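Putative retaining b-glycosidase (Saccharophagus degradans, PDB 5A95) is a family 5 glycoside hydrolase that probably cleaves mixed-linkage beta-glucans with retention of configuration. Local coordinates at residues F332-D335 with M340-D343; A74-L79 with N83-S88; F50-V53 with F58-D61. The protein carries 1 engineered substitution. All coordinates share one frame; numbering follows the deposited sequence.

How the contacts relate
Contacts 1 and 2 sit together near the sugar-binding end of the barrel, their centres about 12 Å apart, and they touch directly. Lys78 of contact 2 places its NZ 2.8 Å from Asp333 OD1 of contact 1, and a second salt bridge runs from the same nitrogen to Asp335 OD2. Asp335 belongs to the glycan pocket and its carbonyl holds a glucose hydroxyl, so the helix turn of contact 2 stands one step behind the sugar. Contact 3, the hairpin that comes first in the chain, lies apart: its centre is about 31 Å from that of contact 1 and about 28 Å from that of contact 2.

Contact 1: residues F332-D335 with M340-D343; sequences FDPD and MIND. With BGC (beta-D-glucopyranose), chain D.
Phe332 and Ile341 pack together within the long loop that follows strand 326-329 of the family 5 (beta/alpha)8 barrel, on the way to the sugar pocket. Apolar contacts carry most of the pairing. Ile341 lies against one face of the phenyl ring with both branches: CD1 is 4.1 Å from the centroid, offset toward the rim, and CG2, on the same side, 3.5 Å from CE1. With CG anti to the backbone N (chi1 -165°), Phe332 also meets Leu89 and Leu93 of helix 87-96. Met340 makes a Met-aromatic contact, its SD at the ring edge, 5.5 Å from the Phe332 centroid. With an alanine at Phe332, Ile341 CD1 is likely to lose its aromatic face, and a gap would probably open toward helix 87-96.

Polar contacts are fewer. Pro334 CA gives a CA-H...O contact to Ile341 O, and a water lies 2.7 Å from Pro334 O and, at long range, near Asn342 O. Asp333 closes an Asx turn: OD2 accepts from Asp335 N, which comes from above the carboxylate plane, while OD1 pairs with Lys78. Beyond that turn, Asp335 O accepts a hydrogen bond from O2 of the bound glucose at 2.7 Å.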
loop_
_atom_site.group_PDB
_atom_site.type_symbol
_atom_site.label_atom_id
_atom_site.label_comp_id
_atom_site.label_asym_id
_atom_site.label_seq_id
_atom_site.Cartn_x
_atom_site.Cartn_y
_atom_site.Cartn_z
ATOM N N PHE A 332 -3.055 -8.646 32.618
ATOM C CA PHE A 332 -2.211 -9.267 33.625
ATOM C C PHE A 332 -0.771 -8.826 33.378
ATOM O O PHE A 332 0.029 -9.538 32.807
ATOM C CB PHE A 332 -2.373 -10.781 33.584
ATOM C CG PHE A 332 -1.825 -11.468 34.795
ATOM C CD1 PHE A 332 -2.619 -11.605 35.927
ATOM C CD2 PHE A 332 -0.550 -12.014 34.808
ATOM C CE1 PHE A 332 -2.142 -12.266 37.043
ATOM C CE2 PHE A 332 -0.076 -12.683 35.933
ATOM C CZ PHE A 332 -0.870 -12.786 37.049
ATOM N N ASP A 333 -0.496 -7.611 33.842
ATOM C CA ASP A 333 0.765 -6.917 33.684
ATOM C C ASP A 333 0.804 -5.853 34.758
ATOM O O ASP A 333 -0.241 -5.281 35.068
ATOM C CB ASP A 333 0.811 -6.234 32.301
ATOM C CG ASP A 333 2.187 -5.749 31.953
ATOM O OD1 ASP A 333 3.028 -6.598 31.593
ATOM O OD2 ASP A 333 2.465 -4.525 32.080
ATOM N N PRO A 334 1.994 -5.557 35.333
ATOM C CA PRO A 334 2.073 -4.484 36.338
ATOM C C PRO A 334 2.269 -3.078 35.765
ATOM O O PRO A 334 2.216 -2.108 36.510
ATOM C CB PRO A 334 3.291 -4.890 37.186
ATOM C CG PRO A 334 4.179 -5.583 36.222
ATOM C CD PRO A 334 3.273 -6.288 35.242
ATOM N N ASP A 335 2.526 -2.965 34.467
ATOM C CA ASP A 335 2.829 -1.687 33.827
ATOM C C ASP A 335 1.696 -1.153 32.977
ATOM O O ASP A 335 1.317 0.014 33.092
ATOM C CB ASP A 335 4.102 -1.788 32.966
ATOM C CG ASP A 335 5.274 -2.295 33.736
ATOM O OD1 ASP A 335 5.545 -1.714 34.788
ATOM O OD2 ASP A 335 5.921 -3.265 33.311
ATOM N N MET A 340 -3.926 -5.992 36.500
ATOM C CA MET A 340 -4.427 -7.018 37.413
ATOM C C MET A 340 -3.501 -7.297 38.568
ATOM O O MET A 340 -3.902 -7.946 39.528
ATOM C CB MET A 340 -4.686 -8.338 36.688
ATOM C CG MET A 340 -5.769 -8.222 35.633
ATOM S SD MET A 340 -6.130 -9.776 34.806
ATOM C CE MET A 340 -7.000 -10.610 36.125
ATOM N N ILE A 341 -2.263 -6.843 38.438
ATOM C CA ILE A 341 -1.219 -7.109 39.418
ATOM C C ILE A 341 -0.394 -5.856 39.629
ATOM O O ILE A 341 -0.267 -5.024 38.725
ATOM C CB ILE A 341 -0.312 -8.293 38.999
ATOM C CG1 ILE A 341 0.273 -8.063 37.589
ATOM C CG2 ILE A 341 -1.062 -9.611 39.136
ATOM C CD1 ILE A 341 1.229 -9.154 37.135
ATOM N N ASN A 342 0.190 -5.724 40.818
ATOM C CA ASN A 342 0.975 -4.541 41.155
ATOM C C ASN A 342 2.461 -4.741 40.926
ATOM O O ASN A 342 3.223 -3.768 40.914
ATOM C CB ASN A 342 0.769 -4.166 42.625
ATOM C CG ASN A 342 -0.684 -3.907 42.967
ATOM O OD1 ASN A 342 -1.472 -3.476 42.135
ATOM N ND2 ASN A 342 -1.016 -4.094 44.232
ATOM N N ASP A 343 2.860 -5.998 40.771
ATOM C CA ASP A 343 4.277 -6.365 40.667
ATOM C C ASP A 343 4.421 -7.753 40.071
ATOM O O ASP A 343 3.445 -8.467 39.946
ATOM C CB ASP A 343 4.929 -6.320 42.061
ATOM C CG ASP A 343 4.188 -7.168 43.072
ATOM O OD1 ASP A 343 3.959 -8.355 42.790
ATOM O OD2 ASP A 343 3.826 -6.639 44.152
HETATM C C2 BGC D . 0.390 2.486 31.115
HETATM C C3 BGC D . 0.569 3.864 31.721
HETATM C C4 BGC D . 1.344 4.750 30.774
HETATM C C5 BGC D . 0.640 4.796 29.433
HETATM C C6 BGC D . 1.402 5.637 28.414
HETATM C C1 BGC D . -0.212 2.562 29.738
HETATM O O2 BGC D . -0.454 1.707 31.973
HETATM O O3 BGC D . 1.309 3.743 32.932
HETATM O O4 BGC D . 1.457 6.050 31.359
HETATM O O5 BGC D . 0.547 3.467 28.912
HETATM O O6 BGC D . 2.688 5.038 28.164
HETATM O O HOH W 1 1.290 -1.608 39.044
#

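Contact 2: residues A74-L79 with N83-S88; sequences ADTGKL and NQWQKS
Thr76 lies over the indole of Trp85, and this pairing sets the geometry of the contact. The methyl CG2 sits above the centre of the ring system, 3.7 Å from the centroid of the six-membered ring and only 11° off its normal, a CH-pi contact. Because CG2 is anti to the backbone N of Thr76 (OG1 at chi1 -61°), the hydroxyl lies over the same face farther out, with OG1 3.4 Å from CH2 of Trp85.

Leu79 approaches the same indole quite differently. It crosses Trp85 at about a right angle and sets CD1 at the edge, in the ring plane, 3.8 Å from CE3. Its other branch turns to Gln84, where CD2 meets CB at 3.9 Å. One indole thus receives a methyl on its face and another on its rim. Away from these two residues, Trp85 NE1 is hydrogen-bonded to Glu125, and the rings of Trp129 and His122 also meet the indole, tying it to helix 116-133.

At the start of the short helix, Asp75 is the N-cap. Its OD1 accepts weakly from Gly77 N and Lys78 N and is also bonded to Ser110. Trp31 of the second subunit packs on this aspartate.

The backbone closes the other end: Gln84 N donates to Leu79 O at 2.9 Å, with an N-H...O angle of 160°. This bond, its companion from Asn83 N to the carbonyl of the residue after Leu79, and the positive phi of Asn83 at C-prime make up a Schellman motif, which ends helix 76-81 and turns the chain toward helix 87-96.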
loop_
_atom_site.group_PDB
_atom_site.type_symbol
_atom_site.label_atom_id
_atom_site.label_comp_id
_atom_site.label_asym_id
_atom_site.label_seq_id
_atom_site.Cartn_x
_atom_site.Cartn_y
_atom_site.Cartn_z
ATOM N N ALA A 74 0.798 -8.834 28.364
ATOM C CA ALA A 74 1.329 -7.817 27.466
ATOM C C ALA A 74 1.906 -8.429 26.181
ATOM O O ALA A 74 2.101 -9.638 26.065
ATOM C CB ALA A 74 2.387 -6.951 28.172
ATOM N N ASP A 75 2.206 -7.556 25.216
ATOM C CA ASP A 75 2.898 -7.969 24.003
ATOM C C ASP A 75 4.207 -8.705 24.338
ATOM O O ASP A 75 4.931 -8.336 25.261
ATOM C CB ASP A 75 3.200 -6.732 23.143
ATOM C CG ASP A 75 3.998 -7.046 21.915
ATOM O OD1 ASP A 75 5.244 -6.992 22.001
ATOM O OD2 ASP A 75 3.393 -7.282 20.841
ATOM N N THR A 76 4.504 -9.722 23.542
ATOM C CA THR A 76 5.671 -10.567 23.741
ATOM C C THR A 76 6.948 -9.747 23.802
ATOM O O THR A 76 7.800 -9.992 24.639
ATOM C CB THR A 76 5.746 -11.595 22.583
ATOM O OG1 THR A 76 4.568 -12.414 22.588
ATOM C CG2 THR A 76 6.969 -12.468 22.678
ATOM N N GLY A 77 7.092 -8.788 22.893
ATOM C CA GLY A 77 8.276 -7.948 22.863
ATOM C C GLY A 77 8.433 -7.089 24.115
ATOM O O GLY A 77 9.533 -6.867 24.601
ATOM N N LYS A 78 7.325 -6.550 24.622
ATOM C CA LYS A 78 7.350 -5.774 25.851
ATOM C C LYS A 78 7.899 -6.661 26.959
ATOM O O LYS A 78 8.766 -6.253 27.718
ATOM C CB LYS A 78 5.939 -5.255 26.180
ATOM C CG LYS A 78 5.832 -4.395 27.439
ATOM C CD LYS A 78 5.665 -5.229 28.701
ATOM C CE LYS A 78 5.367 -4.324 29.886
ATOM N NZ LYS A 78 5.371 -5.050 31.170
ATOM N N LEU A 79 7.362 -7.870 27.076
ATOM C CA LEU A 79 7.786 -8.800 28.116
ATOM C C LEU A 79 9.247 -9.230 27.962
ATOM O O LEU A 79 10.009 -9.245 28.955
ATOM C CB LEU A 79 6.838 -9.985 28.164
ATOM C CG LEU A 79 5.432 -9.634 28.688
ATOM C CD1 LEU A 79 4.483 -10.787 28.413
ATOM C CD2 LEU A 79 5.475 -9.287 30.171
ATOM N N ASN A 83 12.966 -9.503 30.359
ATOM C CA ASN A 83 13.105 -10.925 30.712
ATOM C C ASN A 83 11.901 -11.478 31.479
ATOM O O ASN A 83 12.041 -12.346 32.342
ATOM C CB ASN A 83 14.418 -11.206 31.470
ATOM C CG ASN A 83 15.641 -10.885 30.639
ATOM O OD1 ASN A 83 15.738 -11.290 29.484
ATOM N ND2 ASN A 83 16.565 -10.143 31.213
ATOM N N GLN A 84 10.708 -10.991 31.124
ATOM C CA GLN A 84 9.480 -11.457 31.736
ATOM C C GLN A 84 8.638 -12.318 30.791
ATOM O O GLN A 84 7.543 -12.741 31.151
ATOM C CB GLN A 84 8.675 -10.266 32.253
ATOM C CG GLN A 84 9.378 -9.485 33.348
ATOM C CD GLN A 84 9.487 -10.208 34.677
ATOM O OE1 GLN A 84 8.736 -11.138 35.008
ATOM N NE2 GLN A 84 10.435 -9.766 35.469
ATOM N N TRP A 85 9.138 -12.585 29.582
ATOM C CA TRP A 85 8.518 -13.581 28.706
ATOM C C TRP A 85 9.052 -14.944 29.130
ATOM O O TRP A 85 10.151 -15.339 28.722
ATOM C CB TRP A 85 8.847 -13.291 27.232
ATOM C CG TRP A 85 8.218 -14.280 26.276
ATOM C CD1 TRP A 85 8.853 -15.257 25.567
ATOM C CD2 TRP A 85 6.849 -14.340 25.877
ATOM N NE1 TRP A 85 7.967 -15.944 24.783
ATOM C CE2 TRP A 85 6.725 -15.401 24.942
ATOM C CE3 TRP A 85 5.704 -13.617 26.227
ATOM C CZ2 TRP A 85 5.511 -15.739 24.339
ATOM C CZ3 TRP A 85 4.510 -13.955 25.637
ATOM C CH2 TRP A 85 4.408 -15.024 24.707
ATOM N N GLN A 86 8.290 -15.606 30.011
ATOM C CA GLN A 86 8.724 -16.770 30.797
ATOM C C GLN A 86 7.617 -17.786 30.927
ATOM O O GLN A 86 6.442 -17.412 31.028
ATOM C CB GLN A 86 9.057 -16.366 32.239
ATOM C CG GLN A 86 10.185 -15.383 32.366
ATOM C CD GLN A 86 10.515 -15.042 33.801
ATOM O OE1 GLN A 86 11.605 -15.322 34.274
ATOM N NE2 GLN A 86 9.566 -14.421 34.497
ATOM N N LYS A 87 7.984 -19.064 30.994
ATOM C CA LYS A 87 7.018 -20.092 31.320
ATOM C C LYS A 87 6.320 -19.836 32.637
ATOM O O LYS A 87 5.135 -20.135 32.773
ATOM C CB LYS A 87 7.684 -21.467 31.316
ATOM C CG LYS A 87 6.665 -22.566 31.527
ATOM C CD LYS A 87 7.197 -23.954 31.279
ATOM C CE LYS A 87 6.075 -24.954 31.441
ATOM N NZ LYS A 87 6.509 -26.322 31.138
ATOM N N SER A 88 7.052 -19.303 33.619
ATOM C CA SER A 88 6.515 -19.113 34.970
ATOM C C SER A 88 5.278 -18.212 34.964
ATOM O O SER A 88 4.421 -18.330 35.838
ATOM C CB SER A 88 7.573 -18.519 35.899
ATOM O OG SER A 88 8.002 -17.240 35.456
#

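Contact 3: residues F50-V53 with F58-D61; sequences FISV and FIDD
Ile51 starts beside the carbonyl of Ile59 and can be followed outward from there. Its CB lies 4.1 Å from Ile59 O. At that carbon the chain forks: CG2, anti to the backbone N, touches both Ile59 O and CB of Phe58, the latter at 3.8 Å. The other branch runs through CG1 to CD1, which bends back to meet CB of Asp60 at 4.1 Å. The same side chain also packs on Phe66 and Phe68 of strand 65-72 and on Ile224 of strand 224-227.

Next to it the backbones are joined by two bonds of one antiparallel hydrogen-bonded pair. Ser52 N donates to Ile59 O at 2.9 Å, and Ile59 N returns a bond to Ser52 O. On the face shared by Ser52 and Ile59, OG lies 3.3 Å from CG1. The other face pairs Val53 with Phe58, whose ring meets CG2 of Val53. Beyond the strand ends a water bridges the two segments, accepting from Phe50 N and donating to Asp61 OD2. The whole is a beta hairpin, strands 52-54 and 57-59, whose second strand pairs antiparallel with barrel strand 65-72 and whose apolar face packs against Ile224.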
loop_
_atom_site.group_PDB
_atom_site.type_symbol
_atom_site.label_atom_id
_atom_site.label_comp_id
_atom_site.label_asym_id
_atom_site.label_seq_id
_atom_site.Cartn_x
_atom_site.Cartn_y
_atom_site.Cartn_z
ATOM N N PHE A 50 -9.607 -29.761 20.544
ATOM C CA PHE A 50 -9.999 -28.604 19.763
ATOM C C PHE A 50 -11.264 -28.006 20.349
ATOM O O PHE A 50 -12.172 -28.715 20.797
ATOM C CB PHE A 50 -10.297 -28.964 18.288
ATOM C CG PHE A 50 -9.073 -29.203 17.461
ATOM C CD1 PHE A 50 -8.390 -28.140 16.891
ATOM C CD2 PHE A 50 -8.568 -30.490 17.283
ATOM C CE1 PHE A 50 -7.262 -28.356 16.140
ATOM C CE2 PHE A 50 -7.434 -30.701 16.520
ATOM C CZ PHE A 50 -6.773 -29.631 15.957
ATOM N N ILE A 51 -11.352 -26.686 20.280
ATOM C CA ILE A 51 -12.571 -25.960 20.583
ATOM C C ILE A 51 -13.162 -25.532 19.253
ATOM O O ILE A 51 -12.432 -25.041 18.382
ATOM C CB ILE A 51 -12.309 -24.725 21.469
ATOM C CG1 ILE A 51 -11.562 -25.118 22.756
ATOM C CG2 ILE A 51 -13.617 -23.987 21.785
ATOM C CD1 ILE A 51 -12.261 -26.165 23.610
ATOM N N SER A 52 -14.455 -25.693 19.092
ATOM C CA SER A 52 -15.173 -25.362 17.859
ATOM C C SER A 52 -16.420 -24.542 18.198
ATOM O O SER A 52 -16.774 -24.385 19.363
ATOM C CB SER A 52 -15.553 -26.632 17.083
ATOM O OG SER A 52 -16.258 -27.532 17.888
ATOM N N VAL A 53 -17.068 -24.014 17.161
ATOM C CA VAL A 53 -18.293 -23.270 17.290
ATOM C C VAL A 53 -19.455 -24.147 16.876
ATOM O O VAL A 53 -19.425 -24.741 15.815
ATOM C CB VAL A 53 -18.218 -21.997 16.432
ATOM C CG1 VAL A 53 -19.582 -21.325 16.295
ATOM C CG2 VAL A 53 -17.194 -21.026 17.003
ATOM N N PHE A 58 -19.336 -22.155 22.137
ATOM C CA PHE A 58 -18.133 -22.927 21.927
ATOM C C PHE A 58 -18.348 -24.316 22.522
ATOM O O PHE A 58 -18.938 -24.440 23.606
ATOM C CB PHE A 58 -16.921 -22.278 22.600
ATOM C CG PHE A 58 -16.666 -20.869 22.153
ATOM C CD1 PHE A 58 -16.310 -20.607 20.844
ATOM C CD2 PHE A 58 -16.796 -19.802 23.023
ATOM C CE1 PHE A 58 -16.056 -19.325 20.412
ATOM C CE2 PHE A 58 -16.564 -18.494 22.601
ATOM C CZ PHE A 58 -16.192 -18.266 21.281
ATOM N N ILE A 59 -17.780 -25.338 21.871
ATOM C CA ILE A 59 -17.828 -26.723 22.377
ATOM C C ILE A 59 -16.474 -27.390 22.262
ATOM O O ILE A 59 -15.662 -27.024 21.389
ATOM C CB ILE A 59 -18.885 -27.574 21.666
ATOM C CG1 ILE A 59 -18.657 -27.634 20.158
ATOM C CG2 ILE A 59 -20.268 -27.057 22.009
ATOM C CD1 ILE A 59 -19.463 -28.715 19.479
ATOM N N ASP A 60 -16.229 -28.361 23.144
ATOM C CA ASP A 60 -15.051 -29.210 23.025
ATOM C C ASP A 60 -15.391 -30.435 22.181
ATOM O O ASP A 60 -16.490 -30.521 21.608
ATOM C CB ASP A 60 -14.483 -29.566 24.399
ATOM C CG ASP A 60 -15.395 -30.483 25.213
ATOM O OD1 ASP A 60 -16.315 -31.089 24.651
ATOM O OD2 ASP A 60 -15.171 -30.553 26.439
ATOM N N ASP A 61 -14.427 -31.356 22.085
ATOM C CA ASP A 61 -14.558 -32.544 21.241
ATOM C C ASP A 61 -15.453 -33.640 21.828
ATOM O O ASP A 61 -15.688 -34.644 21.157
ATOM C CB ASP A 61 -13.178 -33.091 20.811
ATOM C CG ASP A 61 -12.334 -33.625 21.956
ATOM O OD1 ASP A 61 -12.830 -33.749 23.093
ATOM O OD2 ASP A 61 -11.147 -33.965 21.671
HETATM O O HOH W 2 -10.031 -32.566 19.648
HETATM O O HOH W 3 -14.369 -29.271 19.083
#